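Side-chain contacts in putative mandelate racemase (Zymomonas mobilis, PDB 2OX4), which binds a magnesium ion and probably acts as a lyase, perhaps a dehydratase, of the mandelate racemase branch of the enolase superfamily: residues Ala130-Phe135 against Glu215-Thr220; Gln227-Ile232 against Phe238-Ile243. All blocks are in the same frame, centred on the assembly; numbering follows the deposited sequence.

Contact 1: residues Ala130-Phe135 against Glu215-Thr220; sequences ASQLQF and ENHGHT. With MG (magnesium ion), chain O.
Glu-215 OE1 is gripped from two directions: it binds the magnesium ion at 2.2 Å and accepts a hydrogen bond from Gln-132 NE2 at 3.1 Å. The amide N-H comes in on the anti lone pair, the one turned away from OE2, and amide and carboxylate lie within 9° of a common plane. A glutamine suits the place, since its N-H can hold a metal-bound oxygen and, being neutral, would probably not compete with the ion for the carboxylate's charge. The other carboxylate oxygen is engaged as well, since Glu-215 OE2 takes the backbone N-H of His-217 from above the carboxylate plane and a hydrogen bond donated by water 1, 2.5 Å from OE2, which is itself bound to the magnesium.

Gln-132 is held at both ends of its amide. Its OE1 receives a nearly straight bond from Gln-134 NE2, 2.9 Å long, which fixes which way round the amide sits and so presents NE2 to the glutamate. Its bend at chi2 (-67°) curls the chain so that its end approaches the 215-220 loop. With an alanine here, Glu-215 OE1 would probably keep the metal but lose its N-H partner, and Gln-134 NE2 its acceptor.

His-217 lies beside both glutamines. Its CE1 lies 3.4 Å from Gln-132 OE1, Gln-134 NE2 sits at the ring edge, and Glu-215 CD stands 3.7 Å above the ring centre. His-217 ND1 is hydrogen-bonded to Asp-168 OD2, which would help set the ring's rotation. Glu-241 and Glu-267 complete the protein's share of the magnesium site, the three-carboxylate arrangement at the C-terminal ends of barrel strands characteristic of the enolase superfamily.

Contact 2: residues Gln227-Ile232 against Phe238-Ile243; sequences QFAKAI and FFYEEI. With MG (magnesium ion), chain O.
Apolar packing carries most of this contact, and Tyr-240 is at its centre. Ala-229 CB touches the ring at CE2, 3.7 Å away, approaching obliquely; so small a side chain lets the helix come close to the strand. Phe-228 lies across the outer end of the tyrosine, where its CD2 is 4.4 Å from Tyr-240 CE1. Within the second segment, Ile-243 CG2 rests 3.5 Å above the centre of the tyrosine ring, a branched aliphatic group suited to a flat aromatic face.

The polar element is the phenol oxygen. Tyr-240 OH reaches the edge of the Phe-228 ring, near its plane, and comes within 3.6 Å of Phe-228 CB, while its hydrogen bond goes to the carbonyl oxygen of Ala-225, one turn before Ala-229. A tyrosine thus combines a broad apolar ring with a buried hydroxyl that the helix backbone satisfies. With CG anti to the backbone nitrogen (chi1 -170°), the ring extends toward the helix.

Metal binding falls to the residue after Tyr-240: Glu-241 OE2 holds magnesium at 2.1 Å. Helix 222-232 packs here against strand 237-241, within the beta-alpha-beta unit begun by strand 211-215, and Phe-228 also meets helix 189-206.

In the fold
Both contacts are buried and reach the same barrel sheet, but contact 1 lies nearer the centre of the chain, at the metal, whereas contact 2 joins a strand to its outer helix. Their chemistry follows: amides, a carboxylate and an imidazole in 130-135 with 215-220, mainly aromatic and aliphatic groups in 227-232 with 238-243. Two hydrogen bonds join them. Gly-218 N probably bonds to Glu-242 O at 2.8 Å, and Thr-220 OG1 is hydrogen-bonded to Ile-243 O, tying the loops that follow neighbouring strands. Each contact also supplies one magnesium ligand. On strand 237-241 successive side chains alternate, Tyr-240 to the helix layer and Glu-241 to the metal.

Contact 1: residues Ala130-Phe135 against Glu215-Thr220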
loop_
_atom_site.group_PDB
_atom_site.type_symbol
_atom_site.label_atom_id
_atom_site.label_comp_id
_atom_site.label_asym_id
_atom_site.label_seq_id
_atom_site.Cartn_x
_atom_site.Cartn_y
_atom_site.Cartn_z
ATOM N N ALA C 130 -18.192 22.463 29.329
ATOM C CA ALA C 130 -19.075 21.821 30.279
ATOM C C ALA C 130 -19.512 20.457 29.751
ATOM O O ALA C 130 -20.196 20.385 28.728
ATOM C CB ALA C 130 -20.305 22.715 30.508
ATOM N N SER C 131 -19.150 19.398 30.475
ATOM C CA SER C 131 -19.205 18.043 29.947
ATOM C C SER C 131 -20.354 17.197 30.480
ATOM O O SER C 131 -20.555 17.108 31.700
ATOM C CB SER C 131 -17.898 17.310 30.217
ATOM O OG SER C 131 -17.888 16.066 29.534
ATOM N N GLN C 132 -21.040 16.530 29.543
ATOM C CA GLN C 132 -22.069 15.510 29.801
ATOM C C GLN C 132 -23.366 16.160 30.291
ATOM O O GLN C 132 -23.867 15.842 31.372
ATOM C CB GLN C 132 -21.585 14.381 30.748
ATOM C CG GLN C 132 -20.194 13.768 30.409
ATOM C CD GLN C 132 -20.149 12.975 29.100
ATOM O OE1 GLN C 132 -21.154 12.828 28.406
ATOM N NE2 GLN C 132 -18.969 12.439 28.774
ATOM N N LEU C 133 -23.884 17.081 29.477
ATOM C CA LEU C 133 -25.104 17.841 29.796
ATOM C C LEU C 133 -26.321 16.946 29.972
ATOM O O LEU C 133 -27.257 17.301 30.690
ATOM C CB LEU C 133 -25.428 18.851 28.694
ATOM C CG LEU C 133 -24.490 19.993 28.314
ATOM C CD1 LEU C 133 -25.115 20.748 27.142
ATOM C CD2 LEU C 133 -24.203 20.917 29.479
ATOM N N GLN C 134 -26.311 15.791 29.307
ATOM C CA GLN C 134 -27.428 14.848 29.392
ATOM C C GLN C 134 -27.660 14.275 30.803
ATOM O O GLN C 134 -28.695 13.653 31.052
ATOM C CB GLN C 134 -27.280 13.737 28.335
ATOM C CG GLN C 134 -26.270 12.654 28.680
ATOM C CD GLN C 134 -24.823 13.032 28.379
ATOM O OE1 GLN C 134 -24.534 14.112 27.861
ATOM N NE2 GLN C 134 -23.900 12.123 28.707
ATOM N N PHE C 135 -26.711 14.489 31.719
ATOM C CA PHE C 135 -26.853 14.061 33.118
ATOM C C PHE C 135 -27.174 15.227 34.062
ATOM O O PHE C 135 -27.196 15.059 35.288
ATOM C CB PHE C 135 -25.589 13.352 33.608
ATOM C CG PHE C 135 -25.329 12.041 32.927
ATOM C CD1 PHE C 135 -26.350 11.113 32.765
ATOM C CD2 PHE C 135 -24.060 11.735 32.444
ATOM C CE1 PHE C 135 -26.111 9.898 32.135
ATOM C CE2 PHE C 135 -23.814 10.525 31.811
ATOM C CZ PHE C 135 -24.843 9.607 31.654
ATOM N N GLU C 215 -20.903 13.436 21.859
ATOM C CA GLU C 215 -20.267 12.284 22.499
ATOM C C GLU C 215 -21.111 11.030 22.241
ATOM O O GLU C 215 -22.270 10.968 22.662
ATOM C CB GLU C 215 -20.165 12.589 24.006
ATOM C CG GLU C 215 -20.117 11.416 24.976
ATOM C CD GLU C 215 -18.735 10.815 25.100
ATOM O OE1 GLU C 215 -18.029 11.109 26.091
ATOM O OE2 GLU C 215 -18.345 10.027 24.214
ATOM N N ASN C 216 -20.558 10.035 21.538
ATOM C CA ASN C 216 -21.279 8.765 21.324
ATOM C C ASN C 216 -21.015 7.650 22.352
ATOM O O ASN C 216 -21.715 6.620 22.356
ATOM C CB ASN C 216 -21.063 8.228 19.892
ATOM C CG ASN C 216 -21.885 8.976 18.832
ATOM O OD1 ASN C 216 -21.968 8.542 17.675
ATOM N ND2 ASN C 216 -22.471 10.099 19.210
ATOM N N HIS C 217 -20.001 7.838 23.207
ATOM C CA HIS C 217 -19.668 6.880 24.277
ATOM C C HIS C 217 -19.337 5.464 23.792
ATOM O O HIS C 217 -19.492 4.498 24.540
ATOM C CB HIS C 217 -20.786 6.807 25.337
ATOM C CG HIS C 217 -20.624 7.778 26.468
ATOM N ND1 HIS C 217 -21.567 8.744 26.762
ATOM C CD2 HIS C 217 -19.632 7.931 27.375
ATOM C CE1 HIS C 217 -21.157 9.454 27.801
ATOM N NE2 HIS C 217 -19.987 8.978 28.194
ATOM N N GLY C 218 -18.897 5.330 22.544
ATOM C CA GLY C 218 -18.650 4.000 21.969
ATOM C C GLY C 218 -19.885 3.110 21.845
ATOM O O GLY C 218 -19.755 1.896 21.687
ATOM N N HIS C 219 -21.078 3.704 21.921
ATOM C CA HIS C 219 -22.341 2.960 21.798
ATOM C C HIS C 219 -22.687 2.651 20.346
ATOM O O HIS C 219 -23.364 1.660 20.046
ATOM C CB HIS C 219 -23.489 3.777 22.401
ATOM C CG HIS C 219 -23.390 3.962 23.880
ATOM N ND1 HIS C 219 -23.873 5.084 24.521
ATOM C CD2 HIS C 219 -22.878 3.163 24.846
ATOM C CE1 HIS C 219 -23.661 4.969 25.820
ATOM N NE2 HIS C 219 -23.051 3.817 26.044
ATOM N N THR C 220 -22.255 3.536 19.457
ATOM C CA THR C 220 -22.460 3.369 18.025
ATOM C C THR C 220 -21.326 2.504 17.450
ATOM O O THR C 220 -20.378 2.154 18.157
ATOM C CB THR C 220 -22.497 4.742 17.307
ATOM O OG1 THR C 220 -21.400 5.559 17.754
ATOM C CG2 THR C 220 -23.834 5.468 17.608
HETATM MG MG MG O . -16.021 10.274 26.616
HETATM O O HOH W 1 -16.730 8.533 25.447
HETATM O O HOH W 2 -16.905 9.131 28.487
HETATM O O HOH W 3 -15.684 11.714 28.100
#

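Contact 2: residues Gln227-Ile232 against Phe238-Ile243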
loop_
_atom_site.group_PDB
_atom_site.type_symbol
_atom_site.label_atom_id
_atom_site.label_comp_id
_atom_site.label_asym_id
_atom_site.label_seq_id
_atom_site.Cartn_x
_atom_site.Cartn_y
_atom_site.Cartn_z
ATOM N N GLN C 227 -24.012 7.514 9.734
ATOM C CA GLN C 227 -25.413 7.853 9.490
ATOM C C GLN C 227 -25.829 9.065 10.319
ATOM O O GLN C 227 -26.481 9.987 9.800
ATOM C CB GLN C 227 -26.293 6.652 9.823
ATOM C CG GLN C 227 -27.759 6.836 9.445
ATOM C CD GLN C 227 -28.611 5.695 9.928
ATOM O OE1 GLN C 227 -28.090 4.662 10.367
ATOM N NE2 GLN C 227 -29.929 5.849 9.821
ATOM N N PHE C 228 -25.448 9.067 11.589
ATOM C CA PHE C 228 -25.748 10.191 12.466
ATOM C C PHE C 228 -24.964 11.458 12.123
ATOM O O PHE C 228 -25.528 12.556 12.169
ATOM C CB PHE C 228 -25.556 9.826 13.942
ATOM C CG PHE C 228 -26.132 10.844 14.881
ATOM C CD1 PHE C 228 -27.448 11.280 14.718
ATOM C CD2 PHE C 228 -25.362 11.374 15.909
ATOM C CE1 PHE C 228 -27.990 12.231 15.581
ATOM C CE2 PHE C 228 -25.894 12.324 16.785
ATOM C CZ PHE C 228 -27.211 12.750 16.614
ATOM N N ALA C 229 -23.681 11.319 11.770
ATOM C CA ALA C 229 -22.880 12.488 11.343
ATOM C C ALA C 229 -23.524 13.261 10.188
ATOM O O ALA C 229 -23.546 14.496 10.197
ATOM C CB ALA C 229 -21.452 12.066 10.954
ATOM N N LYS C 230 -24.044 12.533 9.205
ATOM C CA LYS C 230 -24.738 13.150 8.080
ATOM C C LYS C 230 -25.892 14.032 8.545
ATOM O O LYS C 230 -26.120 15.115 8.005
ATOM C CB LYS C 230 -25.251 12.080 7.114
ATOM C CG LYS C 230 -24.151 11.316 6.393
ATOM C CD LYS C 230 -24.729 10.346 5.377
ATOM C CE LYS C 230 -23.712 9.287 4.984
ATOM N NZ LYS C 230 -22.505 9.884 4.348
ATOM N N ALA C 231 -26.618 13.559 9.553
ATOM C CA ALA C 231 -27.813 14.246 10.030
ATOM C C ALA C 231 -27.519 15.493 10.861
ATOM O O ALA C 231 -28.362 16.394 10.941
ATOM C CB ALA C 231 -28.680 13.286 10.807
ATOM N N ILE C 232 -26.334 15.549 11.480
ATOM C CA ILE C 232 -25.974 16.667 12.380
ATOM C C ILE C 232 -24.882 17.608 11.877
ATOM O O ILE C 232 -24.576 18.602 12.535
ATOM C CB ILE C 232 -25.609 16.219 13.808
ATOM C CG1 ILE C 232 -24.369 15.314 13.805
ATOM C CG2 ILE C 232 -26.822 15.594 14.524
ATOM C CD1 ILE C 232 -23.784 15.064 15.185
ATOM N N PHE C 238 -18.258 20.687 16.841
ATOM C CA PHE C 238 -16.869 21.047 17.094
ATOM C C PHE C 238 -15.979 19.806 16.905
ATOM O O PHE C 238 -15.013 19.827 16.145
ATOM C CB PHE C 238 -16.744 21.567 18.534
ATOM C CG PHE C 238 -15.475 22.310 18.808
ATOM C CD1 PHE C 238 -15.151 23.462 18.089
ATOM C CD2 PHE C 238 -14.604 21.868 19.792
ATOM C CE1 PHE C 238 -13.982 24.156 18.349
ATOM C CE2 PHE C 238 -13.411 22.555 20.059
ATOM C CZ PHE C 238 -13.100 23.697 19.341
ATOM N N PHE C 239 -16.326 18.732 17.602
ATOM C CA PHE C 239 -15.812 17.406 17.288
ATOM C C PHE C 239 -16.757 16.319 17.772
ATOM O O PHE C 239 -17.734 16.607 18.465
ATOM C CB PHE C 239 -14.333 17.199 17.712
ATOM C CG PHE C 239 -14.027 17.415 19.183
ATOM C CD1 PHE C 239 -14.361 16.449 20.137
ATOM C CD2 PHE C 239 -13.330 18.544 19.605
ATOM C CE1 PHE C 239 -14.036 16.622 21.490
ATOM C CE2 PHE C 239 -13.011 18.727 20.963
ATOM C CZ PHE C 239 -13.371 17.761 21.901
ATOM N N TYR C 240 -16.457 15.080 17.396
ATOM C CA TYR C 240 -17.401 13.966 17.446
ATOM C C TYR C 240 -16.616 12.832 18.081
ATOM O O TYR C 240 -15.639 12.337 17.487
ATOM C CB TYR C 240 -17.781 13.628 15.994
ATOM C CG TYR C 240 -18.933 12.660 15.751
ATOM C CD1 TYR C 240 -19.966 12.488 16.675
ATOM C CD2 TYR C 240 -18.998 11.951 14.541
ATOM C CE1 TYR C 240 -21.033 11.592 16.406
ATOM C CE2 TYR C 240 -20.039 11.068 14.267
ATOM C CZ TYR C 240 -21.050 10.895 15.199
ATOM O OH TYR C 240 -22.074 10.029 14.906
ATOM N N GLU C 241 -17.011 12.456 19.295
ATOM C CA GLU C 241 -16.155 11.692 20.218
ATOM C C GLU C 241 -16.607 10.234 20.378
ATOM O O GLU C 241 -17.807 9.959 20.546
ATOM C CB GLU C 241 -16.096 12.378 21.600
ATOM C CG GLU C 241 -15.542 11.475 22.704
ATOM C CD GLU C 241 -15.430 12.146 24.066
ATOM O OE1 GLU C 241 -15.541 13.387 24.135
ATOM O OE2 GLU C 241 -15.210 11.421 25.071
ATOM N N GLU C 242 -15.631 9.317 20.349
ATOM C CA GLU C 242 -15.840 7.888 20.608
ATOM C C GLU C 242 -16.996 7.292 19.808
ATOM O O GLU C 242 -17.999 6.841 20.364
ATOM C CB GLU C 242 -15.985 7.603 22.101
ATOM C CG GLU C 242 -14.653 7.592 22.871
ATOM C CD GLU C 242 -14.602 6.463 23.894
ATOM O OE1 GLU C 242 -15.381 6.521 24.867
ATOM O OE2 GLU C 242 -13.791 5.521 23.727
ATOM N N ILE C 243 -16.845 7.291 18.489
ATOM C CA ILE C 243 -17.960 6.948 17.616
ATOM C C ILE C 243 -18.084 5.438 17.367
ATOM O O ILE C 243 -19.054 4.977 16.764
ATOM C CB ILE C 243 -17.871 7.711 16.302
ATOM C CG1 ILE C 243 -16.665 7.224 15.475
ATOM C CG2 ILE C 243 -17.762 9.225 16.580
ATOM C CD1 ILE C 243 -16.648 7.766 14.050
HETATM MG MG MG O . -16.021 10.274 26.616
HETATM O O HOH W 1 -16.730 8.533 25.447
HETATM O O HOH W 2 -16.905 9.131 28.487
HETATM O O HOH W 3 -15.684 11.714 28.100
#